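Local coordinates for protein putative S-adenosylmethionine-dependent methyltransferase (Bacteroides thetaiotaomicron, PDB 1WYZ) that probably transfers methyl groups from S-adenosylmethionine as an RsmI-like methyltransferase, its substrate not being established here, at residues T3-L8 with M86-E91; S23-I28 with I116-P121; S166-F171 with I229-K234. All blocks are in the same frame, centred on the assembly; numbering follows the deposited sequence.

Interaction 1 of 3, residues T3-L8 with M86-E91; sequences TALYLL and MGVISE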
ATOM      1  N   THR A   3     -18.904  -6.096  13.864  1.00 51.32           N
ATOM      2  CA  THR A   3     -19.130  -4.829  14.549  1.00 49.90           C
ATOM      3  C   THR A   3     -17.783  -4.129  14.729  1.00 48.64           C
ATOM      4  O   THR A   3     -16.982  -4.499  15.594  1.00 49.74           O
ATOM      5  CB  THR A   3     -19.820  -5.047  15.920  1.00 52.25           C
ATOM      6  OG1 THR A   3     -19.799  -3.823  16.665  1.00 52.98           O
ATOM      7  CG2 THR A   3     -19.126  -6.144  16.706  1.00 53.75           C
ATOM      8  N   ALA A   4     -17.539  -3.125  13.889  1.00 53.06           N
ATOM      9  CA  ALA A   4     -16.287  -2.380  13.918  1.00 49.31           C
ATOM     10  C   ALA A   4     -16.292  -1.204  12.943  1.00 46.24           C
ATOM     11  O   ALA A   4     -17.286  -0.948  12.264  1.00 45.81           O
ATOM     12  CB  ALA A   4     -15.128  -3.314  13.582  1.00 35.00           C
ATOM     13  N   LEU A   5     -15.168  -0.488  12.897  1.00 33.12           N
ATOM     14  CA  LEU A   5     -14.992   0.646  11.999  1.00 30.25           C
ATOM     15  C   LEU A   5     -14.225   0.152  10.771  1.00 29.80           C
ATOM     16  O   LEU A   5     -13.000  -0.024  10.805  1.00 26.98           O
ATOM     17  CB  LEU A   5     -14.207   1.780  12.685  1.00 36.21           C
ATOM     18  CG  LEU A   5     -13.937   3.052  11.854  1.00 35.62           C
ATOM     19  CD1 LEU A   5     -15.252   3.779  11.557  1.00 34.38           C
ATOM     20  CD2 LEU A   5     -12.990   3.976  12.601  1.00 31.30           C
ATOM     21  N   TYR A   6     -14.970  -0.089   9.700  1.00 34.52           N
ATOM     22  CA  TYR A   6     -14.418  -0.554   8.441  1.00 33.65           C
ATOM     23  C   TYR A   6     -13.903   0.624   7.612  1.00 34.53           C
ATOM     24  O   TYR A   6     -14.661   1.542   7.285  1.00 36.67           O
ATOM     25  CB  TYR A   6     -15.500  -1.291   7.658  1.00 33.19           C
ATOM     26  CG  TYR A   6     -15.791  -2.699   8.150  1.00 33.97           C
ATOM     27  CD1 TYR A   6     -15.049  -3.785   7.688  1.00 34.04           C
ATOM     28  CD2 TYR A   6     -16.842  -2.951   9.027  1.00 31.78           C
ATOM     29  CE1 TYR A   6     -15.349  -5.088   8.077  1.00 31.83           C
ATOM     30  CE2 TYR A   6     -17.153  -4.253   9.423  1.00 31.15           C
ATOM     31  CZ  TYR A   6     -16.402  -5.320   8.941  1.00 32.85           C
ATOM     32  OH  TYR A   6     -16.714  -6.617   9.303  1.00 34.03           O
ATOM     33  N   LEU A   7     -12.614   0.607   7.288  1.00 30.79           N
ATOM     34  CA  LEU A   7     -12.000   1.657   6.477  1.00 29.83           C
ATOM     35  C   LEU A   7     -12.226   1.296   5.016  1.00 31.05           C
ATOM     36  O   LEU A   7     -11.512   0.464   4.469  1.00 31.03           O
ATOM     37  CB  LEU A   7     -10.508   1.729   6.787  1.00 22.91           C
ATOM     38  CG  LEU A   7     -10.084   2.648   7.943  1.00 21.68           C
ATOM     39  CD1 LEU A   7     -11.220   2.874   8.911  1.00 14.66           C
ATOM     40  CD2 LEU A   7      -8.866   2.051   8.632  1.00 19.23           C
ATOM     41  N   LEU A   8     -13.212   1.937   4.390  1.00 33.83           N
ATOM     42  CA  LEU A   8     -13.580   1.652   2.994  1.00 36.66           C
ATOM     43  C   LEU A   8     -12.868   2.365   1.829  1.00 34.96           C
ATOM     44  O   LEU A   8     -12.975   3.574   1.677  1.00 37.39           O
ATOM     45  CB  LEU A   8     -15.084   1.880   2.824  1.00 45.13           C
ATOM     46  CG  LEU A   8     -15.973   1.241   3.889  1.00 45.14           C
ATOM     47  CD1 LEU A   8     -17.424   1.575   3.593  1.00 45.50           C
ATOM     48  CD2 LEU A   8     -15.744  -0.268   3.899  1.00 46.26           C
HETATM   49  N   MSE A  86     -19.522   0.805  11.375  1.00 29.56           N
HETATM   50  CA  MSE A  86     -19.419   2.059  10.627  1.00 29.71           C
HETATM   51  C   MSE A  86     -18.323   2.012   9.576  1.00 29.36           C
HETATM   52  O   MSE A  86     -17.364   1.257   9.695  1.00 30.13           O
HETATM   53  CB  MSE A  86     -19.134   3.231  11.555  1.00 33.32           C
HETATM   54  CG  MSE A  86     -20.178   3.499  12.611  1.00 34.93           C
HETATM   55 SE   MSE A  86     -19.669   5.093  13.608  1.00 49.33          SE
HETATM   56  CE  MSE A  86     -20.612   6.451  12.576  1.00 40.35           C
ATOM     57  N   GLY A  87     -18.451   2.831   8.541  1.00 36.13           N
ATOM     58  CA  GLY A  87     -17.429   2.836   7.517  1.00 36.82           C
ATOM     59  C   GLY A  87     -16.831   4.214   7.299  1.00 38.33           C
ATOM     60  O   GLY A  87     -17.470   5.222   7.589  1.00 38.34           O
ATOM     61  N   VAL A  88     -15.592   4.256   6.812  1.00 37.98           N
ATOM     62  CA  VAL A  88     -14.925   5.517   6.515  1.00 40.21           C
ATOM     63  C   VAL A  88     -14.677   5.486   5.009  1.00 42.30           C
ATOM     64  O   VAL A  88     -14.284   4.452   4.468  1.00 41.30           O
ATOM     65  CB  VAL A  88     -13.579   5.661   7.267  1.00 36.56           C
ATOM     66  CG1 VAL A  88     -12.970   7.008   6.962  1.00 35.70           C
ATOM     67  CG2 VAL A  88     -13.786   5.519   8.765  1.00 34.52           C
ATOM     68  N   ILE A  89     -14.922   6.609   4.336  1.00 49.90           N
ATOM     69  CA  ILE A  89     -14.754   6.693   2.878  1.00 54.03           C
ATOM     70  C   ILE A  89     -13.988   7.943   2.455  1.00 58.96           C
ATOM     71  O   ILE A  89     -14.316   9.051   2.890  1.00 57.08           O
ATOM     72  CB  ILE A  89     -16.118   6.739   2.173  1.00 36.66           C
ATOM     73  CG1 ILE A  89     -17.021   5.632   2.708  1.00 34.40           C
ATOM     74  CG2 ILE A  89     -15.930   6.597   0.669  1.00 36.17           C
ATOM     75  CD1 ILE A  89     -18.501   5.784   2.363  1.00 45.11           C
ATOM     76  N   SER A  90     -12.991   7.772   1.590  1.00 60.17           N
ATOM     77  CA  SER A  90     -12.186   8.908   1.129  1.00 66.86           C
ATOM     78  C   SER A  90     -12.587   9.505  -0.224  1.00 70.58           C
ATOM     79  O   SER A  90     -13.600   9.123  -0.815  1.00 70.08           O
ATOM     80  CB  SER A  90     -10.707   8.513   1.082  1.00 97.91           C
ATOM     81  OG  SER A  90     -10.190   8.339   2.388  1.00 99.07           O
ATOM     82  N   GLU A  91     -11.774  10.451  -0.691  1.00 88.21           N
ATOM     83  CA  GLU A  91     -11.984  11.133  -1.965  1.00 92.72           C
ATOM     84  C   GLU A  91     -13.374  11.748  -2.069  1.00 94.17           C
ATOM     85  O   GLU A  91     -13.632  12.577  -2.945  1.00 95.04           O
ATOM     86  CB  GLU A  91     -11.770  10.161  -3.125  1.00107.34           C
ATOM     87  CG  GLU A  91     -10.559   9.266  -2.947  1.00113.33           C
ATOM     88  CD  GLU A  91      -9.315  10.043  -2.569  1.00115.72           C
ATOM     89  OE1 GLU A  91      -8.824  10.831  -3.408  1.00117.13           O
ATOM     90  OE2 GLU A  91      -8.834   9.866  -1.430  1.00116.28           O
TER
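V88 presents its CG2 methyl to both L5 and L7, and this apolar cluster is the tightly packed part of the contact. L5 CD1 lies 3.6 Å from V88 CG2, and L7 CD1 reaches the same V88 CG2 at 3.7 Å. Chi1 of L5 is 180°, which sets CG opposite the backbone N and lets CD1 cross to the neighbouring strand, where it also meets CB of the selenomethionine M86. L7 approaches differently: its side chain runs alongside that of V88 and points the same way.

Beneath this cluster the strands are joined in parallel register. Both polar backbone atoms of Y6 bond to residues flanking G87: Y6 N donates to M86 O at 2.7 Å, and V88 N donates to Y6 O at 2.9 Å. M86 N to A4 O (3.0 Å) extends the ladder at one end. On the other face G87 has no side chain, and L8 CD1 lies 4.1 Å from G87 CA, where a CB would collide with it.

Toward the C-terminal ends the pairing slackens. L8 N still donates to V88 O, but with a bent N-H...O angle of 134°, and L8 O stands 4.2 Å from S90 N without bonding to it. S90 is poorly ordered and partly exposed, its OG bonded to E38, and the residues just after E91 are absent from the model.

Strand 5-8 is an inner strand of the parallel sheet, between 86-89 and 115-117, while strand 34-37 flanks 86-89 on its other edge. Helix 70-81 covers the face of L5 and M86 through L80, L8 and I89 pack on F35 of strand 34-37, and L7 touches M129 of the second subunit.

Interaction 2 of 3, residues S23-I28 with I116-P121; sequences SYNTEI and IPLVGP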
ATOM      1  N   SER A  23     -15.215  -7.798  -4.102  1.00 38.23           N
ATOM      2  CA  SER A  23     -16.666  -7.827  -3.950  1.00 37.44           C
ATOM      3  C   SER A  23     -17.086  -8.000  -2.488  1.00 36.93           C
ATOM      4  O   SER A  23     -18.221  -7.702  -2.123  1.00 37.70           O
ATOM      5  CB  SER A  23     -17.269  -8.940  -4.815  1.00 35.34           C
ATOM      6  OG  SER A  23     -16.771 -10.215  -4.457  1.00 36.51           O
ATOM      7  N   TYR A  24     -16.163  -8.471  -1.656  1.00 35.23           N
ATOM      8  CA  TYR A  24     -16.417  -8.660  -0.229  1.00 35.80           C
ATOM      9  C   TYR A  24     -16.781  -7.307   0.374  1.00 35.74           C
ATOM     10  O   TYR A  24     -17.644  -7.202   1.260  1.00 36.73           O
ATOM     11  CB  TYR A  24     -15.152  -9.209   0.454  1.00 39.90           C
ATOM     12  CG  TYR A  24     -15.239  -9.389   1.958  1.00 41.42           C
ATOM     13  CD1 TYR A  24     -16.149 -10.281   2.529  1.00 41.34           C
ATOM     14  CD2 TYR A  24     -14.392  -8.679   2.816  1.00 42.60           C
ATOM     15  CE1 TYR A  24     -16.209 -10.463   3.921  1.00 40.84           C
ATOM     16  CE2 TYR A  24     -14.446  -8.855   4.212  1.00 38.59           C
ATOM     17  CZ  TYR A  24     -15.356  -9.747   4.756  1.00 41.33           C
ATOM     18  OH  TYR A  24     -15.410  -9.935   6.127  1.00 40.64           O
ATOM     19  N   ASN A  25     -16.105  -6.271  -0.110  1.00 35.72           N
ATOM     20  CA  ASN A  25     -16.331  -4.917   0.372  1.00 35.05           C
ATOM     21  C   ASN A  25     -17.779  -4.484   0.193  1.00 35.60           C
ATOM     22  O   ASN A  25     -18.289  -3.697   0.985  1.00 34.58           O
ATOM     23  CB  ASN A  25     -15.401  -3.947  -0.355  1.00 34.70           C
ATOM     24  CG  ASN A  25     -13.942  -4.273  -0.132  1.00 33.36           C
ATOM     25  OD1 ASN A  25     -13.589  -5.420   0.147  1.00 33.69           O
ATOM     26  ND2 ASN A  25     -13.081  -3.275  -0.276  1.00 31.32           N
ATOM     27  N   THR A  26     -18.445  -5.014  -0.830  1.00 41.62           N
ATOM     28  CA  THR A  26     -19.836  -4.652  -1.081  1.00 41.37           C
ATOM     29  C   THR A  26     -20.741  -5.317  -0.043  1.00 41.65           C
ATOM     30  O   THR A  26     -21.759  -4.754   0.365  1.00 41.10           O
ATOM     31  CB  THR A  26     -20.300  -5.086  -2.501  1.00 44.37           C
ATOM     32  OG1 THR A  26     -19.266  -4.817  -3.450  1.00 41.25           O
ATOM     33  CG2 THR A  26     -21.561  -4.317  -2.920  1.00 44.61           C
ATOM     34  N   GLU A  27     -20.368  -6.518   0.383  1.00 34.14           N
ATOM     35  CA  GLU A  27     -21.155  -7.243   1.370  1.00 34.72           C
ATOM     36  C   GLU A  27     -21.232  -6.484   2.685  1.00 33.88           C
ATOM     37  O   GLU A  27     -22.311  -6.327   3.257  1.00 33.13           O
ATOM     38  CB  GLU A  27     -20.558  -8.630   1.631  1.00 48.35           C
ATOM     39  CG  GLU A  27     -20.734  -9.627   0.497  1.00 52.21           C
ATOM     40  CD  GLU A  27     -20.045 -10.945   0.798  1.00 55.09           C
ATOM     41  OE1 GLU A  27     -20.277 -11.492   1.902  1.00 53.54           O
ATOM     42  OE2 GLU A  27     -19.273 -11.429  -0.063  1.00 56.15           O
ATOM     43  N   ILE A  28     -20.091  -6.012   3.175  1.00 25.20           N
ATOM     44  CA  ILE A  28     -20.109  -5.300   4.439  1.00 25.98           C
ATOM     45  C   ILE A  28     -20.682  -3.890   4.270  1.00 25.60           C
ATOM     46  O   ILE A  28     -21.335  -3.362   5.166  1.00 22.35           O
ATOM     47  CB  ILE A  28     -18.691  -5.273   5.115  1.00 33.84           C
ATOM     48  CG1 ILE A  28     -17.770  -4.301   4.405  1.00 33.30           C
ATOM     49  CG2 ILE A  28     -18.063  -6.663   5.092  1.00 33.77           C
ATOM     50  CD1 ILE A  28     -17.863  -2.866   4.896  1.00 47.06           C
ATOM     51  N   ILE A 116     -10.901  -2.213  11.034  1.00 28.72           N
ATOM     52  CA  ILE A 116     -10.560  -3.195  10.027  1.00 30.02           C
ATOM     53  C   ILE A 116     -10.513  -2.563   8.637  1.00 29.19           C
ATOM     54  O   ILE A 116     -11.509  -2.053   8.126  1.00 28.20           O
ATOM     55  CB  ILE A 116     -11.538  -4.401  10.106  1.00 41.92           C
ATOM     56  CG1 ILE A 116     -11.519  -5.193   8.805  1.00 43.29           C
ATOM     57  CG2 ILE A 116     -12.914  -3.926  10.496  1.00 41.12           C
ATOM     58  CD1 ILE A 116     -12.175  -6.570   8.879  1.00 47.00           C
ATOM     59  N   PRO A 117      -9.320  -2.561   8.020  1.00 32.16           N
ATOM     60  CA  PRO A 117      -9.118  -1.989   6.686  1.00 30.26           C
ATOM     61  C   PRO A 117      -9.419  -3.008   5.571  1.00 29.70           C
ATOM     62  O   PRO A 117      -9.034  -4.170   5.668  1.00 27.19           O
ATOM     63  CB  PRO A 117      -7.643  -1.599   6.722  1.00 24.28           C
ATOM     64  CG  PRO A 117      -7.041  -2.794   7.438  1.00 24.01           C
ATOM     65  CD  PRO A 117      -8.040  -3.042   8.583  1.00 23.74           C
ATOM     66  N   LEU A 118     -10.116  -2.576   4.525  1.00 36.46           N
ATOM     67  CA  LEU A 118     -10.426  -3.481   3.424  1.00 37.19           C
ATOM     68  C   LEU A 118      -9.507  -3.195   2.236  1.00 36.89           C
ATOM     69  O   LEU A 118      -9.034  -2.068   2.067  1.00 36.43           O
ATOM     70  CB  LEU A 118     -11.897  -3.346   3.014  1.00 25.45           C
ATOM     71  CG  LEU A 118     -12.937  -3.621   4.104  1.00 26.08           C
ATOM     72  CD1 LEU A 118     -14.324  -3.679   3.465  1.00 24.20           C
ATOM     73  CD2 LEU A 118     -12.636  -4.942   4.819  1.00 24.86           C
ATOM     74  N   VAL A 119      -9.253  -4.213   1.419  1.00 28.60           N
ATOM     75  CA  VAL A 119      -8.367  -4.062   0.273  1.00 29.68           C
ATOM     76  C   VAL A 119      -8.868  -3.070  -0.775  1.00 29.09           C
ATOM     77  O   VAL A 119     -10.045  -3.032  -1.118  1.00 29.36           O
ATOM     78  CB  VAL A 119      -8.103  -5.418  -0.400  1.00 31.37           C
ATOM     79  CG1 VAL A 119      -7.158  -5.239  -1.572  1.00 33.73           C
ATOM     80  CG2 VAL A 119      -7.503  -6.386   0.602  1.00 32.96           C
ATOM     81  N   GLY A 120      -7.951  -2.261  -1.283  1.00 33.70           N
ATOM     82  CA  GLY A 120      -8.333  -1.288  -2.277  1.00 35.51           C
ATOM     83  C   GLY A 120      -7.143  -0.869  -3.105  1.00 35.72           C
ATOM     84  O   GLY A 120      -6.005  -1.211  -2.778  1.00 36.84           O
ATOM     85  N   PRO A 121      -7.372  -0.132  -4.193  1.00 27.99           N
ATOM     86  CA  PRO A 121      -6.210   0.263  -4.977  1.00 28.76           C
ATOM     87  C   PRO A 121      -5.409   1.315  -4.214  1.00 29.69           C
ATOM     88  O   PRO A 121      -5.976   2.217  -3.591  1.00 29.09           O
ATOM     89  CB  PRO A 121      -6.839   0.802  -6.258  1.00 30.68           C
ATOM     90  CG  PRO A 121      -8.062   1.490  -5.745  1.00 29.96           C
ATOM     91  CD  PRO A 121      -8.600   0.501  -4.702  1.00 29.91           C
TER
HETATM   92  O   HOH W   1     -11.307  -6.104   1.508  1.00 18.36           O
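With chi1 at -60° and chi2 at 25°, the N25 carboxamide leaves helix 24-29 and slides past L118, bringing ND2 to the backbone of V119. ND2 donates to V119 O at 3.2 Å, tilted somewhat from the carbonyl plane. The other end of the same amide works through a water, which donates to N25 OD1 at 2.7 Å and accepts from V119 N at 2.8 Å. One side chain therefore serves both backbone polar atoms of V119, fixing the rotation of its own amide. L118 fills the space beside it: its CB lies 3.5 Å from N25 ND2, and its CD1 meets I28 CG1 tip to tip at 3.6 Å. Replacing N25 with an alanine would probably leave V119 O and the bridging water without their amide partner and open a gap beside L118. The same region meets the second subunit: the Y24 backbone hydrogen-bonds to it and V119 packs on its G120. The segment 116-121 leaves the C-terminal end of strand 115-117, outermost in the sheet within this chain, the end where parallel alpha/beta sheets commonly carry their binding sites, consistent with the N-terminal domain of an RsmI-like methyltransferase.

Interaction 3 of 3, residues S166-F171 with I229-K234; sequences SQTQLF and IFLLYK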
ATOM      1  N   SER A 166      19.103   1.910   0.832  1.00 37.13           N
ATOM      2  CA  SER A 166      18.522   1.002  -0.153  1.00 35.23           C
ATOM      3  C   SER A 166      17.004   1.041  -0.041  1.00 34.74           C
ATOM      4  O   SER A 166      16.344   0.006   0.085  1.00 32.86           O
ATOM      5  CB  SER A 166      19.022  -0.418   0.082  1.00 33.84           C
ATOM      6  OG  SER A 166      20.404  -0.499  -0.215  1.00 33.68           O
ATOM      7  N   GLN A 167      16.459   2.252  -0.098  1.00 37.34           N
ATOM      8  CA  GLN A 167      15.025   2.442   0.023  1.00 36.78           C
ATOM      9  C   GLN A 167      14.371   3.325  -1.037  1.00 35.44           C
ATOM     10  O   GLN A 167      14.737   4.478  -1.233  1.00 35.72           O
ATOM     11  CB  GLN A 167      14.724   3.012   1.398  1.00 39.30           C
ATOM     12  CG  GLN A 167      13.263   3.187   1.705  1.00 38.56           C
ATOM     13  CD  GLN A 167      13.091   3.903   3.014  1.00 37.93           C
ATOM     14  OE1 GLN A 167      13.060   5.129   3.060  1.00 33.38           O
ATOM     15  NE2 GLN A 167      13.012   3.139   4.096  1.00 39.08           N
ATOM     16  N   THR A 168      13.378   2.767  -1.707  1.00 29.10           N
ATOM     17  CA  THR A 168      12.638   3.489  -2.715  1.00 27.73           C
ATOM     18  C   THR A 168      12.033   4.747  -2.087  1.00 28.79           C
ATOM     19  O   THR A 168      11.530   4.700  -0.960  1.00 28.85           O
ATOM     20  CB  THR A 168      11.519   2.589  -3.267  1.00 26.06           C
ATOM     21  OG1 THR A 168      12.104   1.370  -3.736  1.00 25.44           O
ATOM     22  CG2 THR A 168      10.761   3.273  -4.416  1.00 24.56           C
ATOM     23  N   GLN A 169      12.092   5.871  -2.796  1.00 28.74           N
ATOM     24  CA  GLN A 169      11.516   7.116  -2.278  1.00 28.92           C
ATOM     25  C   GLN A 169      10.331   7.531  -3.157  1.00 29.16           C
ATOM     26  O   GLN A 169      10.469   7.622  -4.376  1.00 30.40           O
ATOM     27  CB  GLN A 169      12.579   8.220  -2.256  1.00 30.79           C
ATOM     28  CG  GLN A 169      13.838   7.869  -1.454  1.00 30.59           C
ATOM     29  CD  GLN A 169      13.582   7.508   0.026  1.00 31.51           C
ATOM     30  OE1 GLN A 169      13.028   8.296   0.801  1.00 25.87           O
ATOM     31  NE2 GLN A 169      14.005   6.305   0.414  1.00 31.75           N
ATOM     32  N   LEU A 170       9.172   7.780  -2.546  1.00 29.91           N
ATOM     33  CA  LEU A 170       7.973   8.144  -3.306  1.00 31.52           C
ATOM     34  C   LEU A 170       7.354   9.473  -2.911  1.00 32.25           C
ATOM     35  O   LEU A 170       7.278   9.803  -1.726  1.00 34.13           O
ATOM     36  CB  LEU A 170       6.868   7.082  -3.154  1.00 31.14           C
ATOM     37  CG  LEU A 170       7.003   5.619  -3.564  1.00 32.29           C
ATOM     38  CD1 LEU A 170       7.811   4.852  -2.528  1.00 31.54           C
ATOM     39  CD2 LEU A 170       5.607   5.020  -3.662  1.00 32.47           C
ATOM     40  N   PHE A 171       6.880  10.213  -3.908  1.00 29.62           N
ATOM     41  CA  PHE A 171       6.225  11.494  -3.675  1.00 31.28           C
ATOM     42  C   PHE A 171       5.261  11.819  -4.820  1.00 35.57           C
ATOM     43  O   PHE A 171       5.443  11.347  -5.948  1.00 37.31           O
ATOM     44  CB  PHE A 171       7.269  12.606  -3.486  1.00 28.37           C
ATOM     45  CG  PHE A 171       8.299  12.695  -4.586  1.00 27.03           C
ATOM     46  CD1 PHE A 171       8.073  13.489  -5.718  1.00 25.10           C
ATOM     47  CD2 PHE A 171       9.515  12.021  -4.476  1.00 26.62           C
ATOM     48  CE1 PHE A 171       9.040  13.618  -6.723  1.00 22.10           C
ATOM     49  CE2 PHE A 171      10.500  12.144  -5.483  1.00 28.40           C
ATOM     50  CZ  PHE A 171      10.251  12.948  -6.607  1.00 24.60           C
ATOM     51  N   ILE A 229       2.439   9.629  -9.813  1.00 59.89           N
ATOM     52  CA  ILE A 229       3.345   9.486  -8.667  1.00 55.47           C
ATOM     53  C   ILE A 229       4.769   9.320  -9.170  1.00 51.35           C
ATOM     54  O   ILE A 229       4.973   8.848 -10.289  1.00 51.05           O
ATOM     55  CB  ILE A 229       3.032   8.230  -7.815  1.00 84.87           C
ATOM     56  CG1 ILE A 229       1.616   8.299  -7.253  1.00 88.04           C
ATOM     57  CG2 ILE A 229       4.046   8.102  -6.687  1.00 84.73           C
ATOM     58  CD1 ILE A 229       0.511   8.015  -8.263  1.00 70.95           C
ATOM     59  N   PHE A 230       5.751   9.677  -8.345  1.00 42.35           N
ATOM     60  CA  PHE A 230       7.144   9.539  -8.746  1.00 37.84           C
ATOM     61  C   PHE A 230       7.939   8.654  -7.791  1.00 35.36           C
ATOM     62  O   PHE A 230       7.764   8.718  -6.572  1.00 35.27           O
ATOM     63  CB  PHE A 230       7.802  10.915  -8.847  1.00 35.77           C
ATOM     64  CG  PHE A 230       7.199  11.799  -9.904  1.00 37.01           C
ATOM     65  CD1 PHE A 230       7.242  11.430 -11.245  1.00 37.12           C
ATOM     66  CD2 PHE A 230       6.569  12.999  -9.559  1.00 40.02           C
ATOM     67  CE1 PHE A 230       6.663  12.238 -12.235  1.00 39.29           C
ATOM     68  CE2 PHE A 230       5.983  13.823 -10.543  1.00 40.27           C
ATOM     69  CZ  PHE A 230       6.035  13.435 -11.878  1.00 38.88           C
ATOM     70  N   LEU A 231       8.815   7.823  -8.348  1.00 27.21           N
ATOM     71  CA  LEU A 231       9.645   6.939  -7.536  1.00 23.65           C
ATOM     72  C   LEU A 231      11.116   7.027  -7.924  1.00 22.87           C
ATOM     73  O   LEU A 231      11.462   6.889  -9.092  1.00 22.10           O
ATOM     74  CB  LEU A 231       9.194   5.486  -7.671  1.00 19.13           C
ATOM     75  CG  LEU A 231       7.754   5.131  -7.305  1.00 19.55           C
ATOM     76  CD1 LEU A 231       6.828   5.572  -8.444  1.00 19.63           C
ATOM     77  CD2 LEU A 231       7.631   3.614  -7.061  1.00 17.62           C
ATOM     78  N   LEU A 232      11.975   7.246  -6.932  1.00 26.63           N
ATOM     79  CA  LEU A 232      13.418   7.340  -7.138  1.00 29.41           C
ATOM     80  C   LEU A 232      14.132   6.130  -6.530  1.00 31.21           C
ATOM     81  O   LEU A 232      13.928   5.813  -5.357  1.00 31.48           O
ATOM     82  CB  LEU A 232      13.977   8.609  -6.467  1.00 28.24           C
ATOM     83  CG  LEU A 232      13.485  10.004  -6.849  1.00 26.83           C
ATOM     84  CD1 LEU A 232      14.287  11.036  -6.085  1.00 27.18           C
ATOM     85  CD2 LEU A 232      13.656  10.219  -8.345  1.00 28.34           C
ATOM     86  N   TYR A 233      14.969   5.461  -7.320  1.00 31.27           N
ATOM     87  CA  TYR A 233      15.722   4.314  -6.817  1.00 32.67           C
ATOM     88  C   TYR A 233      17.085   4.255  -7.503  1.00 33.39           C
ATOM     89  O   TYR A 233      17.355   5.086  -8.363  1.00 32.11           O
ATOM     90  CB  TYR A 233      14.941   3.016  -6.986  1.00 37.58           C
ATOM     91  CG  TYR A 233      15.440   1.939  -6.055  1.00 39.51           C
ATOM     92  CD1 TYR A 233      15.617   2.197  -4.695  1.00 37.69           C
ATOM     93  CD2 TYR A 233      15.801   0.685  -6.541  1.00 37.09           C
ATOM     94  CE1 TYR A 233      16.158   1.228  -3.838  1.00 39.23           C
ATOM     95  CE2 TYR A 233      16.336  -0.287  -5.707  1.00 38.25           C
ATOM     96  CZ  TYR A 233      16.516  -0.017  -4.357  1.00 40.45           C
ATOM     97  OH  TYR A 233      17.067  -0.984  -3.542  1.00 40.07           O
ATOM     98  N   LYS A 234      17.923   3.275  -7.151  1.00 57.06           N
ATOM     99  CA  LYS A 234      19.302   3.213  -7.664  1.00 60.79           C
ATOM    100  C   LYS A 234      19.785   2.737  -9.040  1.00 62.34           C
ATOM    101  O   LYS A 234      20.501   3.493  -9.711  1.00 65.07           O
ATOM    102  CB  LYS A 234      20.200   2.559  -6.611  1.00 47.77           C
ATOM    103  CG  LYS A 234      19.640   1.343  -5.933  1.00 48.16           C
ATOM    104  CD  LYS A 234      20.660   0.844  -4.922  1.00 49.64           C
ATOM    105  CE  LYS A 234      20.166  -0.360  -4.145  1.00 52.20           C
ATOM    106  NZ  LYS A 234      21.269  -0.928  -3.319  1.00 52.27           N
TER
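The shortest hydrogen bond between the two strands runs from F230 N to F171 O, at 2.9 Å and with the donor almost in line with the carbonyl. F171 N returns a bond to F230 O at 3.2 Å, completing an antiparallel hydrogen-bonded pair. Q169 and L232 form the next such pair, with L232 N to Q169 O at 3.0 Å.

On the face shared by F171, F230 and L232, chi1 of 53° holds the F171 ring between its backbone N and carbonyl carbon. F230 CB sits over one face of this ring in a CH-pi contact, 4.0 Å from the centroid, and L232 meets its edge. M181 and I185 of helix 178-188 also pack on F171. L170 and L231 lie side by side on the opposite face, CG to CG at 3.8 Å.

Q169 turns away from the partner strand: its NE2 donates to both Q167 O and Q167 OE1, each close to the plane of the Q169 amide, so the two bonds, with OE1 bonded to H141, fix how the amide is turned. At the far end T168 OG1 stands over the Y233 ring, 3.7 Å from Y233 CD1, and bonds to N134 O. K234 NZ reaches S166 OG at 3.3 Å.

S166 follows helix 150-165 with positive phi; strand 138-143, that helix and the parallel neighbour 168-173 form a beta-alpha-beta crossover, beside which 228-233 runs antiparallel in the mixed sheet.

How the interactions relate
Interactions 1 and 2 belong to one domain and touch, their centres 9 Å apart. Strand 5-8 borders strand 115-117, with L5 O to I116 N and L7 N to I116 O both at 3.0 Å, so the sheet pairing of interaction 1 continues into the segment that interaction 2 ties to helix 24-29. L8 CD2 also packs against I28 CD1 at 3.5 Å. Interaction 3 lies in the other sheet, on the opposite side of the chain's centre: about 30 Å from interaction 1 and 28 Å from interaction 2, centre to centre. As in RsmI-like enzymes, the cofactor would probably bind between the two domains.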